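Local coordinates for protein polyketide synthase/nonribosomal peptide synthetase hybrid RzxB (Pseudomonas fluorescens, PDB 5IL6) that probably dehydrates beta-hydroxyacyl intermediates during assembly of the polyketide rhizoxin, through this dehydratase domain of the hybrid synthase, at residues Q212-L217 with Y261-A266; L219-E224 with I251-S256. One frame throughout, in Å; residues are numbered along the deposited sequence.

Contact 1: residues Q212-L217 with Y261-A266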
ATOM      1  N   GLN A 212      -5.261   0.425  -6.817  1.00 25.51           N
ATOM      2  CA  GLN A 212      -5.619   0.812  -8.178  1.00 31.11           C
ATOM      3  C   GLN A 212      -7.085   0.528  -8.466  1.00 26.90           C
ATOM      4  O   GLN A 212      -7.713   1.236  -9.263  1.00 24.46           O
ATOM      5  CB  GLN A 212      -4.744   0.071  -9.189  1.00 36.97           C
ATOM      6  CG  GLN A 212      -3.262   0.389  -9.115  1.00 34.25           C
ATOM      7  CD  GLN A 212      -2.445  -0.532  -9.998  1.00 29.39           C
ATOM      8  OE1 GLN A 212      -2.998  -1.284 -10.798  1.00 27.87           O
ATOM      9  NE2 GLN A 212      -1.126  -0.497  -9.841  1.00 26.51           N
ATOM     10  N   GLY A 213      -7.647  -0.501  -7.830  1.00 25.51           N
ATOM     11  CA  GLY A 213      -9.006  -0.920  -8.122  1.00 26.72           C
ATOM     12  C   GLY A 213     -10.058   0.129  -7.835  1.00 27.44           C
ATOM     13  O   GLY A 213     -11.158   0.053  -8.391  1.00 27.69           O
ATOM     14  N   VAL A 214      -9.749   1.117  -6.990  1.00 27.06           N
ATOM     15  CA  VAL A 214     -10.741   2.137  -6.667  1.00 28.06           C
ATOM     16  C   VAL A 214     -11.175   2.885  -7.920  1.00 25.76           C
ATOM     17  O   VAL A 214     -12.279   3.440  -7.959  1.00 29.95           O
ATOM     18  CB  VAL A 214     -10.199   3.122  -5.606  1.00 26.17           C
ATOM     19  CG1 VAL A 214      -9.693   2.374  -4.370  1.00 22.01           C
ATOM     20  CG2 VAL A 214      -9.106   4.017  -6.191  1.00 27.55           C
ATOM     21  N   MET A 215     -10.332   2.904  -8.954  1.00 25.12           N
ATOM     22  CA  MET A 215     -10.677   3.609 -10.181  1.00 29.54           C
ATOM     23  C   MET A 215     -11.949   3.056 -10.807  1.00 30.57           C
ATOM     24  O   MET A 215     -12.640   3.772 -11.540  1.00 30.29           O
ATOM     25  CB  MET A 215      -9.515   3.529 -11.171  1.00 32.41           C
ATOM     26  CG  MET A 215      -9.747   4.296 -12.464  1.00 33.53           C
ATOM     27  SD  MET A 215     -10.038   6.048 -12.151  1.00 33.91           S
ATOM     28  CE  MET A 215      -8.384   6.593 -11.736  1.00 36.85           C
ATOM     29  N   ALA A 216     -12.275   1.788 -10.539  1.00 31.95           N
ATOM     30  CA  ALA A 216     -13.528   1.230 -11.034  1.00 34.27           C
ATOM     31  C   ALA A 216     -14.709   2.095 -10.617  1.00 33.26           C
ATOM     32  O   ALA A 216     -15.690   2.228 -11.359  1.00 36.41           O
ATOM     33  CB  ALA A 216     -13.711  -0.198 -10.516  1.00 35.33           C
ATOM     34  N   LEU A 217     -14.636   2.684  -9.427  1.00 27.15           N
ATOM     35  CA  LEU A 217     -15.718   3.489  -8.881  1.00 30.70           C
ATOM     36  C   LEU A 217     -15.637   4.961  -9.270  1.00 40.58           C
ATOM     37  O   LEU A 217     -16.549   5.723  -8.927  1.00 43.93           O
ATOM     38  CB  LEU A 217     -15.729   3.359  -7.354  1.00 31.21           C
ATOM     39  CG  LEU A 217     -15.962   1.938  -6.825  1.00 32.48           C
ATOM     40  CD1 LEU A 217     -15.832   1.888  -5.313  1.00 36.85           C
ATOM     41  CD2 LEU A 217     -17.332   1.421  -7.248  1.00 35.49           C
ATOM     42  N   TYR A 261     -11.444  11.613  -1.951  1.00 24.62           N
ATOM     43  CA  TYR A 261     -12.173  10.368  -2.148  1.00 26.80           C
ATOM     44  C   TYR A 261     -11.714   9.363  -1.103  1.00 27.15           C
ATOM     45  O   TYR A 261     -10.527   9.310  -0.765  1.00 28.14           O
ATOM     46  CB  TYR A 261     -11.941   9.810  -3.557  1.00 27.27           C
ATOM     47  CG  TYR A 261     -12.316  10.778  -4.654  1.00 27.79           C
ATOM     48  CD1 TYR A 261     -11.426  11.759  -5.072  1.00 25.66           C
ATOM     49  CD2 TYR A 261     -13.558  10.715  -5.268  1.00 31.98           C
ATOM     50  CE1 TYR A 261     -11.763  12.651  -6.070  1.00 32.54           C
ATOM     51  CE2 TYR A 261     -13.905  11.602  -6.270  1.00 36.60           C
ATOM     52  CZ  TYR A 261     -13.003  12.566  -6.668  1.00 36.50           C
ATOM     53  OH  TYR A 261     -13.341  13.452  -7.663  1.00 38.54           O
ATOM     54  N   CYS A 262     -12.650   8.565  -0.596  1.00 22.40           N
ATOM     55  CA  CYS A 262     -12.369   7.623   0.480  1.00 22.22           C
ATOM     56  C   CYS A 262     -12.994   6.271   0.165  1.00 23.00           C
ATOM     57  O   CYS A 262     -14.093   6.199  -0.392  1.00 23.63           O
ATOM     58  CB  CYS A 262     -12.901   8.147   1.820  1.00 29.30           C
ATOM     59  SG  CYS A 262     -12.375   7.180   3.247  1.00 31.68           S
ATOM     60  N   PHE A 263     -12.284   5.201   0.526  1.00 22.33           N
ATOM     61  CA  PHE A 263     -12.715   3.843   0.225  1.00 24.32           C
ATOM     62  C   PHE A 263     -12.343   2.915   1.373  1.00 27.83           C
ATOM     63  O   PHE A 263     -11.390   3.168   2.113  1.00 23.97           O
ATOM     64  CB  PHE A 263     -12.070   3.310  -1.063  1.00 22.89           C
ATOM     65  CG  PHE A 263     -12.279   4.191  -2.261  1.00 26.17           C
ATOM     66  CD1 PHE A 263     -11.402   5.226  -2.534  1.00 24.87           C
ATOM     67  CD2 PHE A 263     -13.346   3.977  -3.117  1.00 30.07           C
ATOM     68  CE1 PHE A 263     -11.591   6.038  -3.635  1.00 25.90           C
ATOM     69  CE2 PHE A 263     -13.537   4.785  -4.220  1.00 31.54           C
ATOM     70  CZ  PHE A 263     -12.658   5.817  -4.478  1.00 30.70           C
ATOM     71  N   ASP A 264     -13.106   1.833   1.507  1.00 26.92           N
ATOM     72  CA  ASP A 264     -12.712   0.688   2.313  1.00 26.77           C
ATOM     73  C   ASP A 264     -12.438  -0.490   1.387  1.00 25.06           C
ATOM     74  O   ASP A 264     -13.163  -0.708   0.409  1.00 25.58           O
ATOM     75  CB  ASP A 264     -13.791   0.310   3.332  1.00 33.12           C
ATOM     76  CG  ASP A 264     -14.192   1.472   4.220  1.00 40.63           C
ATOM     77  OD1 ASP A 264     -13.304   2.062   4.870  1.00 35.84           O
ATOM     78  OD2 ASP A 264     -15.400   1.789   4.279  1.00 43.39           O
ATOM     79  N   LEU A 265     -11.386  -1.248   1.693  1.00 24.02           N
ATOM     80  CA  LEU A 265     -10.988  -2.384   0.878  1.00 24.23           C
ATOM     81  C   LEU A 265     -10.774  -3.599   1.767  1.00 23.25           C
ATOM     82  O   LEU A 265     -10.402  -3.477   2.938  1.00 25.87           O
ATOM     83  CB  LEU A 265      -9.697  -2.106   0.083  1.00 27.94           C
ATOM     84  CG  LEU A 265      -9.718  -0.983  -0.957  1.00 33.43           C
ATOM     85  CD1 LEU A 265      -9.566   0.387  -0.307  1.00 39.88           C
ATOM     86  CD2 LEU A 265      -8.629  -1.206  -1.999  1.00 33.40           C
ATOM     87  N   ALA A 266     -11.013  -4.774   1.196  1.00 28.35           N
ATOM     88  CA  ALA A 266     -10.729  -6.034   1.866  1.00 29.06           C
ATOM     89  C   ALA A 266     -10.130  -6.985   0.845  1.00 27.07           C
ATOM     90  O   ALA A 266     -10.653  -7.116  -0.265  1.00 27.37           O
ATOM     91  CB  ALA A 266     -11.992  -6.638   2.492  1.00 29.45           C
TER

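Contact 2: residues L219-E224 with I251-S256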
ATOM      1  N   LEU A 219     -14.434   6.155 -12.656  1.00 48.26           N
ATOM      2  CA  LEU A 219     -14.354   6.460 -14.082  1.00 53.36           C
ATOM      3  C   LEU A 219     -15.416   7.472 -14.498  1.00 55.02           C
ATOM      4  O   LEU A 219     -15.128   8.409 -15.251  1.00 49.13           O
ATOM      5  CB  LEU A 219     -14.491   5.178 -14.905  1.00 56.36           C
ATOM      6  CG  LEU A 219     -13.266   4.262 -14.960  1.00 62.12           C
ATOM      7  CD1 LEU A 219     -13.624   2.945 -15.632  1.00 62.29           C
ATOM      8  CD2 LEU A 219     -12.100   4.931 -15.678  1.00 69.04           C
ATOM      9  N   ASP A 220     -16.649   7.303 -14.016  1.00 66.80           N
ATOM     10  CA  ASP A 220     -17.728   8.203 -14.415  1.00 82.34           C
ATOM     11  C   ASP A 220     -17.594   9.570 -13.751  1.00 77.16           C
ATOM     12  O   ASP A 220     -17.870  10.597 -14.379  1.00 69.07           O
ATOM     13  CB  ASP A 220     -19.082   7.570 -14.097  1.00 98.40           C
ATOM     14  CG  ASP A 220     -19.428   6.439 -15.044  1.00110.75           C
ATOM     15  OD1 ASP A 220     -19.166   6.578 -16.259  1.00115.59           O
ATOM     16  OD2 ASP A 220     -19.957   5.407 -14.577  1.00114.51           O
ATOM     17  N   GLU A 221     -17.177   9.609 -12.483  1.00 79.61           N
ATOM     18  CA  GLU A 221     -17.076  10.890 -11.788  1.00 84.51           C
ATOM     19  C   GLU A 221     -15.975  11.754 -12.386  1.00 72.08           C
ATOM     20  O   GLU A 221     -16.185  12.939 -12.667  1.00 71.74           O
ATOM     21  CB  GLU A 221     -16.814  10.678 -10.295  1.00 99.80           C
ATOM     22  CG  GLU A 221     -17.986  10.124  -9.506  1.00113.51           C
ATOM     23  CD  GLU A 221     -17.901  10.467  -8.032  1.00120.36           C
ATOM     24  OE1 GLU A 221     -17.174  11.418  -7.674  1.00120.97           O
ATOM     25  OE2 GLU A 221     -18.564   9.779  -7.224  1.00124.13           O
ATOM     26  N   LEU A 222     -14.794  11.178 -12.583  1.00 60.98           N
ATOM     27  CA  LEU A 222     -13.655  11.952 -13.045  1.00 56.70           C
ATOM     28  C   LEU A 222     -13.819  12.340 -14.510  1.00 59.85           C
ATOM     29  O   LEU A 222     -14.483  11.653 -15.290  1.00 57.99           O
ATOM     30  CB  LEU A 222     -12.365  11.151 -12.864  1.00 51.47           C
ATOM     31  CG  LEU A 222     -12.057  10.711 -11.429  1.00 44.09           C
ATOM     32  CD1 LEU A 222     -10.763   9.913 -11.381  1.00 37.01           C
ATOM     33  CD2 LEU A 222     -11.989  11.904 -10.486  1.00 43.22           C
ATOM     34  N   GLU A 223     -13.205  13.461 -14.874  1.00 67.04           N
ATOM     35  CA  GLU A 223     -13.201  13.923 -16.252  1.00 78.22           C
ATOM     36  C   GLU A 223     -12.088  13.213 -17.023  1.00 75.61           C
ATOM     37  O   GLU A 223     -11.334  12.406 -16.476  1.00 68.24           O
ATOM     38  CB  GLU A 223     -13.048  15.444 -16.297  1.00 88.20           C
ATOM     39  CG  GLU A 223     -13.356  16.066 -17.657  1.00 96.50           C
ATOM     40  CD  GLU A 223     -13.704  17.540 -17.574  1.00100.71           C
ATOM     41  OE1 GLU A 223     -14.035  18.021 -16.469  1.00101.25           O
ATOM     42  OE2 GLU A 223     -13.641  18.222 -18.619  1.00103.48           O
ATOM     43  N   GLU A 224     -12.008  13.491 -18.326  1.00 81.42           N
ATOM     44  CA  GLU A 224     -10.999  12.852 -19.166  1.00 85.08           C
ATOM     45  C   GLU A 224      -9.591  13.096 -18.630  1.00 80.04           C
ATOM     46  O   GLU A 224      -8.757  12.184 -18.620  1.00 70.66           O
ATOM     47  CB  GLU A 224     -11.131  13.369 -20.598  1.00 90.66           C
ATOM     48  CG  GLU A 224     -10.382  12.556 -21.638  1.00 91.53           C
ATOM     49  CD  GLU A 224     -10.531  13.135 -23.032  1.00 92.01           C
ATOM     50  OE1 GLU A 224     -11.403  14.008 -23.222  1.00 92.86           O
ATOM     51  OE2 GLU A 224      -9.778  12.717 -23.938  1.00 90.82           O
ATOM     52  N   ILE A 251     -14.130  -3.606  -2.846  1.00 30.31           N
ATOM     53  CA  ILE A 251     -13.917  -2.174  -2.670  1.00 26.17           C
ATOM     54  C   ILE A 251     -15.274  -1.514  -2.478  1.00 26.01           C
ATOM     55  O   ILE A 251     -16.215  -1.791  -3.229  1.00 26.87           O
ATOM     56  CB  ILE A 251     -13.178  -1.560  -3.873  1.00 28.66           C
ATOM     57  CG1 ILE A 251     -11.838  -2.270  -4.096  1.00 32.62           C
ATOM     58  CG2 ILE A 251     -12.961  -0.064  -3.658  1.00 27.03           C
ATOM     59  CD1 ILE A 251     -11.146  -1.890  -5.386  1.00 36.80           C
ATOM     60  N   ARG A 252     -15.370  -0.644  -1.472  1.00 29.33           N
ATOM     61  CA  ARG A 252     -16.595   0.095  -1.185  1.00 37.88           C
ATOM     62  C   ARG A 252     -16.262   1.572  -1.060  1.00 32.98           C
ATOM     63  O   ARG A 252     -15.404   1.950  -0.256  1.00 28.86           O
ATOM     64  CB  ARG A 252     -17.268  -0.407   0.096  1.00 54.47           C
ATOM     65  CG  ARG A 252     -18.406   0.483   0.596  1.00 76.33           C
ATOM     66  CD  ARG A 252     -19.448   0.723  -0.488  1.00 95.71           C
ATOM     67  NE  ARG A 252     -20.648   1.383   0.018  1.00111.11           N
ATOM     68  CZ  ARG A 252     -21.596   0.767   0.719  1.00124.89           C
ATOM     69  NH1 ARG A 252     -21.482  -0.523   1.013  1.00130.11           N
ATOM     70  NH2 ARG A 252     -22.660   1.443   1.131  1.00130.79           N
ATOM     71  N   ARG A 253     -16.934   2.399  -1.854  1.00 32.72           N
ATOM     72  CA  ARG A 253     -16.832   3.841  -1.694  1.00 35.61           C
ATOM     73  C   ARG A 253     -17.368   4.250  -0.328  1.00 32.43           C
ATOM     74  O   ARG A 253     -18.396   3.742   0.131  1.00 30.56           O
ATOM     75  CB  ARG A 253     -17.608   4.544  -2.806  1.00 39.49           C
ATOM     76  CG  ARG A 253     -17.548   6.063  -2.775  1.00 40.54           C
ATOM     77  CD  ARG A 253     -16.434   6.600  -3.649  1.00 37.76           C
ATOM     78  NE  ARG A 253     -16.474   8.061  -3.726  1.00 40.10           N
ATOM     79  CZ  ARG A 253     -16.918   8.757  -4.770  1.00 45.36           C
ATOM     80  NH1 ARG A 253     -17.369   8.141  -5.856  1.00 47.55           N
ATOM     81  NH2 ARG A 253     -16.909  10.085  -4.728  1.00 47.63           N
ATOM     82  N   ALA A 254     -16.667   5.171   0.320  1.00 29.28           N
ATOM     83  CA  ALA A 254     -17.048   5.677   1.626  1.00 30.24           C
ATOM     84  C   ALA A 254     -17.233   7.187   1.573  1.00 35.19           C
ATOM     85  O   ALA A 254     -16.694   7.856   0.682  1.00 33.14           O
ATOM     86  CB  ALA A 254     -15.989   5.330   2.683  1.00 27.37           C
ATOM     87  N   PRO A 255     -17.990   7.760   2.509  1.00 34.35           N
ATOM     88  CA  PRO A 255     -18.159   9.217   2.522  1.00 32.93           C
ATOM     89  C   PRO A 255     -16.826   9.927   2.697  1.00 27.80           C
ATOM     90  O   PRO A 255     -15.925   9.448   3.389  1.00 28.66           O
ATOM     91  CB  PRO A 255     -19.085   9.466   3.719  1.00 43.05           C
ATOM     92  CG  PRO A 255     -19.714   8.153   4.026  1.00 42.61           C
ATOM     93  CD  PRO A 255     -18.770   7.094   3.566  1.00 37.67           C
ATOM     94  N   SER A 256     -16.705  11.081   2.045  1.00 27.75           N
ATOM     95  CA  SER A 256     -15.499  11.886   2.140  1.00 26.72           C
ATOM     96  C   SER A 256     -15.856  13.358   2.007  1.00 26.57           C
ATOM     97  O   SER A 256     -16.836  13.719   1.351  1.00 25.49           O
ATOM     98  CB  SER A 256     -14.482  11.504   1.059  1.00 31.13           C
ATOM     99  OG  SER A 256     -13.345  12.349   1.111  1.00 30.60           O
TER

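Contact 1: residues Q212-L217 with Y261-A266
Val214 and Phe263 are the residues whose CA atoms come nearest across the two segments, 7.4 Å apart, a spacing that leaves the meeting to side chains alone. Residues 213-216 have helical backbone angles, and successive amides reach back three residues, as in the 2.9 Å bond from Leu217 N to Val214 O. This coil continues from the end of helix 204-212, while 261-266 is extended strand whose own backbone bonds go to strands 274-284 and 246-254.

Alternate strand residues Phe263 and Leu265 point toward the coil, which answers with Val214 and Leu217, one turn apart. Val214 sets its branch point on the Phe263 face: CB lies 3.7 Å from the ring centroid and only 8° off the ring normal, a CH-pi contact. Its CG1 continues over the inner part of the ring, 3.8 Å from Phe263 CG, and then approaches Leu265 CD2 more loosely at 4.4 Å. Leu217 comes from another direction, its CD1 lying near the ring plane at the edge, 3.9 Å from Phe263 CE2. With CG anti to its own carbonyl carbon (chi1 -54°), Phe263 carries its ring toward the coil, and the near-perpendicular chi2 of 87° turns it to meet Val214 face on. Phe283 and Ile251 from the flanking strands close around Val214 and Leu217.

Were Phe263 an alanine, Val214 would probably lose the face it rests on and a gap would open beside Leu217 CD1. A helix packed against a curved antiparallel sheet is the hallmark of the hotdog fold, to whose clan this dehydratase domain belongs; here the coil after helix 204-212 adds to that packing by resting on strand 261-268.

Contact 2: residues L219-E224 with I251-S256
Glu221 and Arg253 reach for each other from opposite directions across a wide separation, their CA atoms 12.3 Å apart, and the pair carries the contact by itself. Arg253 leaves its strand with CG anti to the backbone N (chi1 -178°), but its chain then bends at chi2, which at 94° lies away from the usual staggered values. Glu221 is more regular: CG is anti to the carbonyl carbon and the chain runs extended beyond it, bringing the carboxylate to the far end of the arginine.

There Glu221 OE2 lies near the guanidinium plane, at the edge shared by the two terminal nitrogens. It accepts from both: Arg253 NH2 gives it a bent, weak bond of 3.0 Å, whereas the modelled 2.4 Å from Arg253 NH1 is so short that its exact length is doubtful. Glu221 OE1 takes a second weak bond from Arg253 NH2, at 3.2 Å. The carboxylate and guanidinium planes are turned 48° apart, so the salt bridge is skewed, with two of its three bonds falling on OE2.

Tyr261, on the neighbouring strand, touches both side chains, and Phe263 also packs on the arginine. Such an end-on ion pair ties a surface loop to a strand within the sheet: here it spans from the loop following helix 204-212 to Arg253 on strand 246-254 in the hotdog-type dehydratase domain.

Overall arrangement
The two contacts illustrate how one loop can be fastened to a sheet by different chemistry at different depths. Contact 1 is buried and wholly apolar across its segments; contact 2, about 8 Å away, centre to centre, lies at the surface and depends on charge. Both bring the chain between helix 204-212 and strand 230-239 against neighbouring antiparallel strands, 261-268 and 246-254, and contact 2 is nested along the sequence within the loop closed by contact 1. The strands are joined directly, probably by hydrogen bonds, with Cys262 O 2.9 Å from Ala254 N. Packing also links the sites, where Ile251 CD1 approaches Gly213.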